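Local coordinates for tyrosinase (Burkholderia thailandensis, PDB 5ZRD), which probably uses a pair of copper ions and molecular oxygen to hydroxylate monophenols to catechols, which it can oxidise further to quinones, at residues A[91-96]-A[371-376]; A[114-119]-A[320-325]; A[279-284]-A[314-319]. All coordinates share one frame; numbering follows the deposited sequence.

Interaction 1: A[91-96]-A[371-376]; sequences PTWHRM and TPLNPF. With CU (copper (II) ion), chain J.
Trp-93 makes the polar link from helix 91-96 to the chain at 371-376: its NE1 donates to Asn-374 O over 2.9 Å, in a nearly straight bond (175°). The acceptor lies in the indole plane, whereas the N-H comes in tilted from the plane of the carbonyl. Indole suits the place because it joins one buried donor to a broad apolar surface. A cis peptide before Pro-375 turns the chain, Phe-376 N bonds back to Leu-373 O, and Leu-373 and Phe-376, on either side of the turn, both point toward the helix.

The helix is one of those that carry the type-3 dicopper site of tyrosinases. On the other side from the loop, His-94 NE2 binds copper at 2.2 Å, together with His-57 and His-85.

Apolar packing does the rest. Phe-376 brings CE2 over one indole face, 3.5 Å from Trp-93 CE2, the two rings inclined at 40°. Met-96 CB lies 3.7 Å from Phe-376 CD2, and its CG meets Leu-373 CD1 at 3.9 Å; these slim methylenes suit a place between a ring and a leucine methyl. Leu-373 CB reaches Trp-93 CD1 at 3.9 Å, the branched leucine filling the angle between indole and helix backbone.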
loop_
_atom_site.group_PDB
_atom_site.type_symbol
_atom_site.label_atom_id
_atom_site.label_comp_id
_atom_site.label_asym_id
_atom_site.label_seq_id
_atom_site.Cartn_x
_atom_site.Cartn_y
_atom_site.Cartn_z
ATOM N N PRO A 91 -7.417 24.443 -22.826
ATOM C CA PRO A 91 -8.282 25.527 -23.313
ATOM C C PRO A 91 -9.786 25.273 -23.117
ATOM O O PRO A 91 -10.525 26.180 -22.736
ATOM C CB PRO A 91 -7.997 25.566 -24.820
ATOM C CG PRO A 91 -6.573 25.086 -24.914
ATOM C CD PRO A 91 -6.516 23.983 -23.882
ATOM N N THR A 92 -10.209 24.056 -23.434
ATOM C CA THR A 92 -11.602 23.703 -23.423
ATOM C C THR A 92 -12.102 23.527 -21.986
ATOM O O THR A 92 -13.240 23.792 -21.690
ATOM C CB THR A 92 -11.825 22.405 -24.210
ATOM O OG1 THR A 92 -10.892 21.391 -23.827
ATOM C CG2 THR A 92 -11.700 22.651 -25.684
ATOM N N TRP A 93 -11.257 22.997 -21.122
ATOM C CA TRP A 93 -11.665 22.822 -19.738
ATOM C C TRP A 93 -11.912 24.191 -19.136
ATOM O O TRP A 93 -12.937 24.364 -18.466
ATOM C CB TRP A 93 -10.665 22.030 -18.898
ATOM C CG TRP A 93 -11.192 21.750 -17.531
ATOM C CD1 TRP A 93 -11.948 20.677 -17.159
ATOM C CD2 TRP A 93 -11.079 22.596 -16.371
ATOM N NE1 TRP A 93 -12.275 20.775 -15.835
ATOM C CE2 TRP A 93 -11.784 21.954 -15.331
ATOM C CE3 TRP A 93 -10.472 23.828 -16.114
ATOM C CZ2 TRP A 93 -11.894 22.496 -14.057
ATOM C CZ3 TRP A 93 -10.579 24.366 -14.852
ATOM C CH2 TRP A 93 -11.274 23.700 -13.839
ATOM N N HIS A 94 -10.965 25.113 -19.347
ATOM C CA HIS A 94 -11.115 26.439 -18.747
ATOM C C HIS A 94 -12.264 27.176 -19.423
ATOM O O HIS A 94 -12.887 27.974 -18.776
ATOM C CB HIS A 94 -9.833 27.262 -18.779
ATOM C CG HIS A 94 -8.830 26.716 -17.844
ATOM N ND1 HIS A 94 -8.117 25.623 -18.156
ATOM C CD2 HIS A 94 -8.482 27.073 -16.586
ATOM C CE1 HIS A 94 -7.350 25.301 -17.127
ATOM N NE2 HIS A 94 -7.533 26.196 -16.158
ATOM N N ARG A 95 -12.552 26.882 -20.691
ATOM C CA ARG A 95 -13.704 27.491 -21.356
ATOM C C ARG A 95 -14.969 27.152 -20.570
ATOM O O ARG A 95 -15.783 28.038 -20.315
ATOM C CB ARG A 95 -13.829 27.020 -22.813
ATOM C CG ARG A 95 -15.086 27.477 -23.554
ATOM C CD ARG A 95 -14.917 27.328 -25.057
ATOM N NE ARG A 95 -14.106 28.403 -25.607
ATOM C CZ ARG A 95 -13.692 28.507 -26.863
ATOM N NH1 ARG A 95 -14.064 27.608 -27.759
ATOM N NH2 ARG A 95 -12.953 29.550 -27.215
ATOM N N MET A 96 -15.121 25.888 -20.213
ATOM C CA MET A 96 -16.292 25.467 -19.534
ATOM C C MET A 96 -16.282 26.010 -18.098
ATOM O O MET A 96 -17.354 26.378 -17.546
ATOM C CB MET A 96 -16.410 23.948 -19.534
ATOM C CG MET A 96 -16.758 23.399 -20.901
ATOM S SD MET A 96 -18.177 24.234 -21.654
ATOM C CE MET A 96 -19.356 24.026 -20.315
ATOM N N THR A 371 -13.217 13.366 -24.020
ATOM C CA THR A 371 -12.964 13.219 -22.581
ATOM C C THR A 371 -13.882 14.170 -21.806
ATOM O O THR A 371 -13.953 15.351 -22.131
ATOM C CB THR A 371 -11.485 13.445 -22.241
ATOM O OG1 THR A 371 -10.687 12.560 -23.023
ATOM C CG2 THR A 371 -11.171 13.188 -20.787
ATOM N N PRO A 372 -14.596 13.636 -20.790
ATOM C CA PRO A 372 -15.378 14.389 -19.814
ATOM C C PRO A 372 -14.553 15.549 -19.231
ATOM O O PRO A 372 -13.410 15.331 -18.778
ATOM C CB PRO A 372 -15.685 13.418 -18.666
ATOM C CG PRO A 372 -15.495 12.076 -19.261
ATOM C CD PRO A 372 -14.394 12.277 -20.275
ATOM N N LEU A 373 -15.107 16.747 -19.280
ATOM C CA LEU A 373 -14.498 17.906 -18.620
ATOM C C LEU A 373 -15.117 18.035 -17.228
ATOM O O LEU A 373 -15.891 18.943 -16.986
ATOM C CB LEU A 373 -14.730 19.165 -19.465
ATOM C CG LEU A 373 -14.109 19.104 -20.864
ATOM C CD1 LEU A 373 -14.548 20.262 -21.731
ATOM C CD2 LEU A 373 -12.606 19.051 -20.762
ATOM N N ASN A 374 -14.751 17.104 -16.346
ATOM C CA ASN A 374 -15.283 17.017 -14.968
ATOM C C ASN A 374 -14.978 18.302 -14.192
ATOM O O ASN A 374 -13.923 18.882 -14.354
ATOM C CB ASN A 374 -14.691 15.828 -14.231
ATOM C CG ASN A 374 -14.982 14.526 -14.942
ATOM O OD1 ASN A 374 -14.122 13.661 -15.002
ATOM N ND2 ASN A 374 -16.181 14.383 -15.486
ATOM N N PRO A 375 -15.889 18.759 -13.352
ATOM C CA PRO A 375 -17.161 18.110 -13.015
ATOM C C PRO A 375 -18.393 18.707 -13.722
ATOM O O PRO A 375 -19.530 18.559 -13.245
ATOM C CB PRO A 375 -17.238 18.443 -11.518
ATOM C CG PRO A 375 -16.731 19.887 -11.458
ATOM C CD PRO A 375 -15.685 19.977 -12.560
ATOM N N PHE A 376 -18.161 19.376 -14.843
ATOM C CA PHE A 376 -19.190 20.146 -15.524
ATOM C C PHE A 376 -20.183 19.229 -16.255
ATOM O O PHE A 376 -19.782 18.344 -17.003
ATOM C CB PHE A 376 -18.534 21.113 -16.508
ATOM C CG PHE A 376 -17.450 21.927 -15.865
ATOM C CD1 PHE A 376 -17.677 22.565 -14.656
ATOM C CD2 PHE A 376 -16.190 22.008 -16.432
ATOM C CE1 PHE A 376 -16.674 23.299 -14.041
ATOM C CE2 PHE A 376 -15.192 22.747 -15.819
ATOM C CZ PHE A 376 -15.433 23.388 -14.625
HETATM CU CU CU J . -6.299 26.136 -14.382
#

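Interaction 2: A[114-119]-A[320-325]. With CU (copper (II) ion), chain K.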
loop_
_atom_site.group_PDB
_atom_site.type_symbol
_atom_site.label_atom_id
_atom_site.label_comp_id
_atom_site.label_asym_id
_atom_site.label_seq_id
_atom_site.Cartn_x
_atom_site.Cartn_y
_atom_site.Cartn_z
ATOM N N MET A 114 -19.942 37.475 -18.109
ATOM C CA MET A 114 -18.645 37.568 -17.495
ATOM C C MET A 114 -17.720 38.319 -18.451
ATOM O O MET A 114 -17.467 37.844 -19.540
ATOM C CB MET A 114 -18.096 36.164 -17.221
ATOM C CG MET A 114 -16.735 36.161 -16.552
ATOM S SD MET A 114 -16.752 36.878 -14.888
ATOM C CE MET A 114 -15.109 37.594 -14.855
ATOM N N PRO A 115 -17.224 39.490 -18.052
ATOM C CA PRO A 115 -16.343 40.212 -18.948
ATOM C C PRO A 115 -14.913 39.679 -18.847
ATOM O O PRO A 115 -14.654 38.796 -18.014
ATOM C CB PRO A 115 -16.359 41.665 -18.453
ATOM C CG PRO A 115 -16.642 41.536 -16.984
ATOM C CD PRO A 115 -17.423 40.247 -16.804
ATOM N N PHE A 116 -14.035 40.244 -19.675
ATOM C CA PHE A 116 -12.640 39.823 -19.747
ATOM C C PHE A 116 -11.742 41.002 -19.355
ATOM O O PHE A 116 -11.973 42.152 -19.722
ATOM C CB PHE A 116 -12.260 39.268 -21.126
ATOM C CG PHE A 116 -12.493 40.176 -22.309
ATOM C CD1 PHE A 116 -13.702 40.153 -22.993
ATOM C CD2 PHE A 116 -11.495 41.017 -22.771
ATOM C CE1 PHE A 116 -13.926 40.976 -24.089
ATOM C CE2 PHE A 116 -11.714 41.836 -23.875
ATOM C CZ PHE A 116 -12.935 41.823 -24.526
ATOM N N TRP A 117 -10.715 40.704 -18.582
ATOM C CA TRP A 117 -9.616 41.649 -18.426
ATOM C C TRP A 117 -8.760 41.571 -19.675
ATOM O O TRP A 117 -8.046 40.601 -19.871
ATOM C CB TRP A 117 -8.772 41.360 -17.181
ATOM C CG TRP A 117 -7.492 42.133 -17.134
ATOM C CD1 TRP A 117 -7.213 43.343 -17.701
ATOM C CD2 TRP A 117 -6.316 41.750 -16.423
ATOM N NE1 TRP A 117 -5.927 43.718 -17.422
ATOM C CE2 TRP A 117 -5.369 42.784 -16.600
ATOM C CE3 TRP A 117 -5.985 40.656 -15.634
ATOM C CZ2 TRP A 117 -4.082 42.715 -16.066
ATOM C CZ3 TRP A 117 -4.718 40.591 -15.108
ATOM C CH2 TRP A 117 -3.783 41.611 -15.310
ATOM N N ASP A 118 -8.877 42.595 -20.499
ATOM C CA ASP A 118 -8.077 42.705 -21.693
ATOM C C ASP A 118 -6.625 43.052 -21.341
ATOM O O ASP A 118 -6.264 44.225 -21.259
ATOM C CB ASP A 118 -8.665 43.730 -22.676
ATOM C CG ASP A 118 -8.045 43.606 -24.073
ATOM O OD1 ASP A 118 -6.944 42.998 -24.229
ATOM O OD2 ASP A 118 -8.658 44.134 -25.006
ATOM N N GLU A 119 -5.811 42.000 -21.232
ATOM C CA GLU A 119 -4.457 42.051 -20.626
ATOM C C GLU A 119 -3.449 42.758 -21.540
ATOM O O GLU A 119 -2.373 43.179 -21.062
ATOM C CB GLU A 119 -3.949 40.629 -20.350
ATOM C CG GLU A 119 -4.700 39.923 -19.238
ATOM C CD GLU A 119 -4.707 38.402 -19.273
ATOM O OE1 GLU A 119 -4.999 37.824 -18.226
ATOM O OE2 GLU A 119 -4.425 37.787 -20.341
ATOM N N HIS A 320 -8.960 34.368 -17.078
ATOM C CA HIS A 320 -9.298 33.221 -17.854
ATOM C C HIS A 320 -10.377 33.526 -18.886
ATOM O O HIS A 320 -10.451 32.808 -19.871
ATOM C CB HIS A 320 -9.692 32.033 -16.988
ATOM C CG HIS A 320 -8.532 31.119 -16.784
ATOM N ND1 HIS A 320 -8.135 30.235 -17.744
ATOM C CD2 HIS A 320 -7.649 31.012 -15.772
ATOM C CE1 HIS A 320 -7.068 29.601 -17.331
ATOM N NE2 HIS A 320 -6.772 30.036 -16.116
ATOM N N CYS A 321 -11.130 34.599 -18.726
ATOM C CA CYS A 321 -12.072 34.985 -19.774
ATOM C C CYS A 321 -11.264 35.611 -20.925
ATOM O O CYS A 321 -11.550 35.409 -22.128
ATOM C CB CYS A 321 -13.167 35.877 -19.192
ATOM S SG CYS A 321 -14.439 36.418 -20.367
ATOM N N ASN A 322 -10.177 36.290 -20.561
ATOM C CA ASN A 322 -9.289 36.793 -21.604
ATOM C C ASN A 322 -8.549 35.642 -22.309
ATOM O O ASN A 322 -8.331 35.707 -23.481
ATOM C CB ASN A 322 -8.286 37.809 -21.069
ATOM C CG ASN A 322 -7.620 38.536 -22.210
ATOM O OD1 ASN A 322 -8.309 39.187 -23.015
ATOM N ND2 ASN A 322 -6.302 38.399 -22.289
ATOM N N VAL A 323 -8.153 34.610 -21.599
ATOM C CA VAL A 323 -7.471 33.503 -22.204
ATOM C C VAL A 323 -8.438 32.803 -23.170
ATOM O O VAL A 323 -8.048 32.270 -24.221
ATOM C CB VAL A 323 -6.947 32.552 -21.113
ATOM C CG1 VAL A 323 -6.395 31.260 -21.681
ATOM C CG2 VAL A 323 -5.894 33.248 -20.280
ATOM N N ASP A 324 -9.712 32.793 -22.799
ATOM C CA ASP A 324 -10.735 32.129 -23.610
ATOM C C ASP A 324 -10.981 32.948 -24.856
ATOM O O ASP A 324 -11.194 32.399 -25.914
ATOM C CB ASP A 324 -12.038 31.994 -22.829
ATOM C CG ASP A 324 -13.015 31.046 -23.482
ATOM O OD1 ASP A 324 -12.599 29.886 -23.721
ATOM O OD2 ASP A 324 -14.194 31.469 -23.713
ATOM N N ARG A 325 -10.942 34.268 -24.720
ATOM C CA ARG A 325 -11.067 35.145 -25.870
ATOM C C ARG A 325 -9.912 34.922 -26.858
ATOM O O ARG A 325 -10.115 34.895 -28.097
ATOM C CB ARG A 325 -11.098 36.591 -25.390
ATOM C CG ARG A 325 -11.390 37.607 -26.469
ATOM C CD ARG A 325 -11.283 39.018 -25.901
ATOM N NE ARG A 325 -9.934 39.405 -25.512
ATOM C CZ ARG A 325 -9.043 39.950 -26.325
ATOM N NH1 ARG A 325 -9.390 40.199 -27.573
ATOM N NH2 ARG A 325 -7.821 40.261 -25.891
HETATM CU CU CU K . -5.108 29.988 -15.266
#
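Phe-116 holds CG between its backbone N and carbonyl carbon (chi1 56°), which turns the ring toward helix 320-325, while Arg-325 runs out extended and then bends at chi3 (67°) to lay its CD over that ring. Here the irregular chain between helices 90-108 and 122-127 packs on a helix of the tyrosinase dicopper core, whose His-320 NE2 binds copper at 1.9 Å along with His-277 and His-281.

The contact of Arg-325 with Phe-116 is a CH-pi interaction: CD stands 3.5 Å from the ring centroid, almost on the normal, and the guanidinium continues at a shallow tilt to the ring plane. Arginine suits this position because its methylene chain can cover an aromatic face while its charged end goes on to polar partners. NE and NH2 both donate to Asn-322 OD1, one turn earlier on the helix; OD1 lies in the guanidinium plane, so the double grip should restrict rotation of both groups. Asp-118 OD1 is 3.3 Å from Arg-325 NH2, a salt bridge of charge alone, since the oxygen lies well out of the guanidinium plane. That carboxylate oxygen also bonds Ser-404.

Cys-321 is a small residue where the two backbones come close: its SG sits 3.7 Å from Phe-116 CB. Asparagine serves at 322 because its amide can accept and donate at once. While OD1 takes the arginine, ND2 gives to Glu-119, whose OE2 also bonds Tyr-241 and whose OE1 probably bonds His-319, though that pair is modelled too short to lean on. The carboxylate and amide planes are 76° apart, and Asn-322 ND2 meets Glu-119 OE2 from above the carboxylate plane at 2.8 Å.

Interaction 3: A[279-284]-A[314-319]; sequences DIHLAV and PIFFFH. With CU (copper (II) ion), chain K; O (oxygen atom), chain L.
Ile-280 sets its branched side chain against the imidazole of His-319, with CG2 3.3 Å from ND1 and CB close to CE1. A beta-branched residue is apt here, presenting a broad apolar surface to a ring whose ND1 probably bonds Glu-119.

His-281 follows, a ligand of the dicopper centre: NE2 binds copper at 2.0 Å, and the bound oxygen atom is 2.2 Å from the same copper. Its ND1 is held by Met-304 O, which leaves NE2 facing the metal and probably helps to fix the rotation of the ring. The imidazole lies between two aromatic neighbours from 314-319. Phe-316 CE2 arrives at its edge, 3.7 Å from His-281 CE1, the ring planes at 78°; His-319 NE2 stands 3.5 Å from His-281 CD2, again with the rings steeply inclined (83°). Phe-316 reaches in with CG opposite its backbone N, placing an apolar ring near the copper without binding it.

One turn on from Ile-280, Val-284 CG1 touches Ile-315 CG2 at 4.1 Å, two compact aliphatic groups closing the far end of the contact.

The short helical segments run nearly antiparallel, at 149°, their axes 11.4 Å apart. Helix 237-244 covers Ile-280 and His-319, helix 205-221 packs on Ala-283, and helix 27-41 lies against Pro-314 and Phe-318, while Asp-279 bonds His-463 and Ser-465 of strand 456-466.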
loop_
_atom_site.group_PDB
_atom_site.type_symbol
_atom_site.label_atom_id
_atom_site.label_comp_id
_atom_site.label_asym_id
_atom_site.label_seq_id
_atom_site.Cartn_x
_atom_site.Cartn_y
_atom_site.Cartn_z
ATOM N N ASP A 279 2.343 33.196 -17.428
ATOM C CA ASP A 279 3.010 34.455 -17.026
ATOM C C ASP A 279 2.128 35.322 -16.139
ATOM O O ASP A 279 2.603 35.877 -15.142
ATOM C CB ASP A 279 3.442 35.276 -18.251
ATOM C CG ASP A 279 4.476 34.552 -19.135
ATOM O OD1 ASP A 279 5.188 33.617 -18.664
ATOM O OD2 ASP A 279 4.574 34.930 -20.320
ATOM N N ILE A 280 0.841 35.424 -16.482
ATOM C CA ILE A 280 -0.046 36.359 -15.839
ATOM C C ILE A 280 -0.295 35.828 -14.427
ATOM O O ILE A 280 -0.332 36.578 -13.492
ATOM C CB ILE A 280 -1.348 36.588 -16.654
ATOM C CG1 ILE A 280 -1.130 37.390 -17.944
ATOM C CG2 ILE A 280 -2.429 37.239 -15.822
ATOM C CD1 ILE A 280 -0.501 38.776 -17.761
ATOM N N HIS A 281 -0.505 34.536 -14.291
ATOM C CA HIS A 281 -0.584 33.931 -13.000
ATOM C C HIS A 281 0.657 34.277 -12.162
ATOM O O HIS A 281 0.525 34.557 -11.010
ATOM C CB HIS A 281 -0.674 32.411 -13.150
ATOM C CG HIS A 281 -2.055 31.887 -13.343
ATOM N ND1 HIS A 281 -2.792 31.370 -12.297
ATOM C CD2 HIS A 281 -2.798 31.727 -14.462
ATOM C CE1 HIS A 281 -3.929 30.900 -12.770
ATOM N NE2 HIS A 281 -3.988 31.157 -14.095
ATOM N N LEU A 282 1.869 34.161 -12.701
ATOM C CA LEU A 282 3.020 34.368 -11.859
ATOM C C LEU A 282 3.163 35.858 -11.505
ATOM O O LEU A 282 3.562 36.196 -10.410
ATOM C CB LEU A 282 4.284 33.840 -12.542
ATOM C CG LEU A 282 4.330 32.345 -12.837
ATOM C CD1 LEU A 282 5.765 31.855 -12.943
ATOM C CD2 LEU A 282 3.577 31.513 -11.813
ATOM N N ALA A 283 2.884 36.752 -12.432
ATOM C CA ALA A 283 3.008 38.184 -12.166
ATOM C C ALA A 283 2.026 38.604 -11.063
ATOM O O ALA A 283 2.399 39.194 -10.031
ATOM C CB ALA A 283 2.760 38.954 -13.433
ATOM N N VAL A 284 0.756 38.279 -11.269
ATOM C CA VAL A 284 -0.281 38.592 -10.310
ATOM C C VAL A 284 -0.070 37.812 -9.006
ATOM O O VAL A 284 -0.419 38.294 -7.930
ATOM C CB VAL A 284 -1.652 38.287 -10.917
ATOM C CG1 VAL A 284 -2.729 38.312 -9.849
ATOM C CG2 VAL A 284 -1.982 39.250 -12.046
ATOM N N PRO A 314 -10.976 36.030 -7.288
ATOM C CA PRO A 314 -11.914 36.441 -8.357
ATOM C C PRO A 314 -11.233 36.828 -9.677
ATOM O O PRO A 314 -11.869 36.627 -10.744
ATOM C CB PRO A 314 -12.667 37.646 -7.776
ATOM C CG PRO A 314 -12.658 37.386 -6.283
ATOM C CD PRO A 314 -11.321 36.732 -6.030
ATOM N N ILE A 315 -9.981 37.337 -9.613
ATOM C CA ILE A 315 -9.274 37.795 -10.805
ATOM C C ILE A 315 -8.977 36.592 -11.694
ATOM O O ILE A 315 -8.767 36.755 -12.903
ATOM C CB ILE A 315 -7.970 38.570 -10.497
ATOM C CG1 ILE A 315 -7.544 39.437 -11.676
ATOM C CG2 ILE A 315 -6.817 37.670 -10.120
ATOM C CD1 ILE A 315 -6.566 40.530 -11.281
ATOM N N PHE A 316 -8.880 35.415 -11.089
ATOM C CA PHE A 316 -8.729 34.198 -11.906
ATOM C C PHE A 316 -9.704 34.188 -13.089
ATOM O O PHE A 316 -9.318 33.868 -14.183
ATOM C CB PHE A 316 -8.955 32.948 -11.078
ATOM C CG PHE A 316 -8.813 31.665 -11.853
ATOM C CD1 PHE A 316 -9.881 31.161 -12.579
ATOM C CD2 PHE A 316 -7.625 30.949 -11.826
ATOM C CE1 PHE A 316 -9.739 29.981 -13.278
ATOM C CE2 PHE A 316 -7.481 29.770 -12.533
ATOM C CZ PHE A 316 -8.537 29.296 -13.265
ATOM N N PHE A 317 -10.936 34.599 -12.888
ATOM C CA PHE A 317 -11.989 34.394 -13.897
ATOM C C PHE A 317 -11.953 35.505 -14.951
ATOM O O PHE A 317 -12.250 35.243 -16.135
ATOM C CB PHE A 317 -13.342 34.226 -13.203
ATOM C CG PHE A 317 -13.381 32.924 -12.469
ATOM C CD1 PHE A 317 -12.849 32.831 -11.203
ATOM C CD2 PHE A 317 -13.736 31.766 -13.121
ATOM C CE1 PHE A 317 -12.774 31.611 -10.560
ATOM C CE2 PHE A 317 -13.673 30.544 -12.468
ATOM C CZ PHE A 317 -13.195 30.464 -11.192
ATOM N N PHE A 318 -11.563 36.709 -14.547
ATOM C CA PHE A 318 -11.399 37.819 -15.501
ATOM C C PHE A 318 -10.237 37.518 -16.465
ATOM O O PHE A 318 -10.276 37.821 -17.667
ATOM C CB PHE A 318 -11.174 39.121 -14.721
ATOM C CG PHE A 318 -12.430 39.571 -14.023
ATOM C CD1 PHE A 318 -12.771 39.056 -12.787
ATOM C CD2 PHE A 318 -13.321 40.413 -14.650
ATOM C CE1 PHE A 318 -13.961 39.410 -12.184
ATOM C CE2 PHE A 318 -14.495 40.792 -14.022
ATOM C CZ PHE A 318 -14.815 40.289 -12.794
ATOM N N HIS A 319 -9.184 36.939 -15.903
ATOM C CA HIS A 319 -8.009 36.539 -16.628
ATOM C C HIS A 319 -8.336 35.402 -17.604
ATOM O O HIS A 319 -7.975 35.460 -18.776
ATOM C CB HIS A 319 -6.934 36.081 -15.646
ATOM C CG HIS A 319 -5.874 35.244 -16.262
ATOM N ND1 HIS A 319 -5.034 35.717 -17.238
ATOM C CD2 HIS A 319 -5.521 33.965 -16.042
ATOM C CE1 HIS A 319 -4.175 34.773 -17.562
ATOM N NE2 HIS A 319 -4.486 33.672 -16.867
HETATM CU CU CU K . -5.108 29.988 -15.266
HETATM O O O L . -4.643 27.955 -14.669
#

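Overall arrangement
All three contacts are buried, but they differ in how far they lie from the centre of the chain: interaction 3 about 6 Å, interaction 2 about 13 Å and interaction 1 about 17 Å (centre to centre). Interactions 2 and 3 share helix 315-334 and one copper, joined by the backbone pair Trp-117 N to Phe-318 O and probably by Glu-119 with His-319. Interaction 1 belongs to helix 90-108 and the other copper; it meets interaction 2 through the Arg-95 to Asp-324 salt bridge and the stacked rings of His-94 and His-320. Each holds a copper histidine; what crosses differs: aromatic and aliphatic packing in 3, an arginine, amide and carboxylate network in 2, apolar packing with one indole bond in 1.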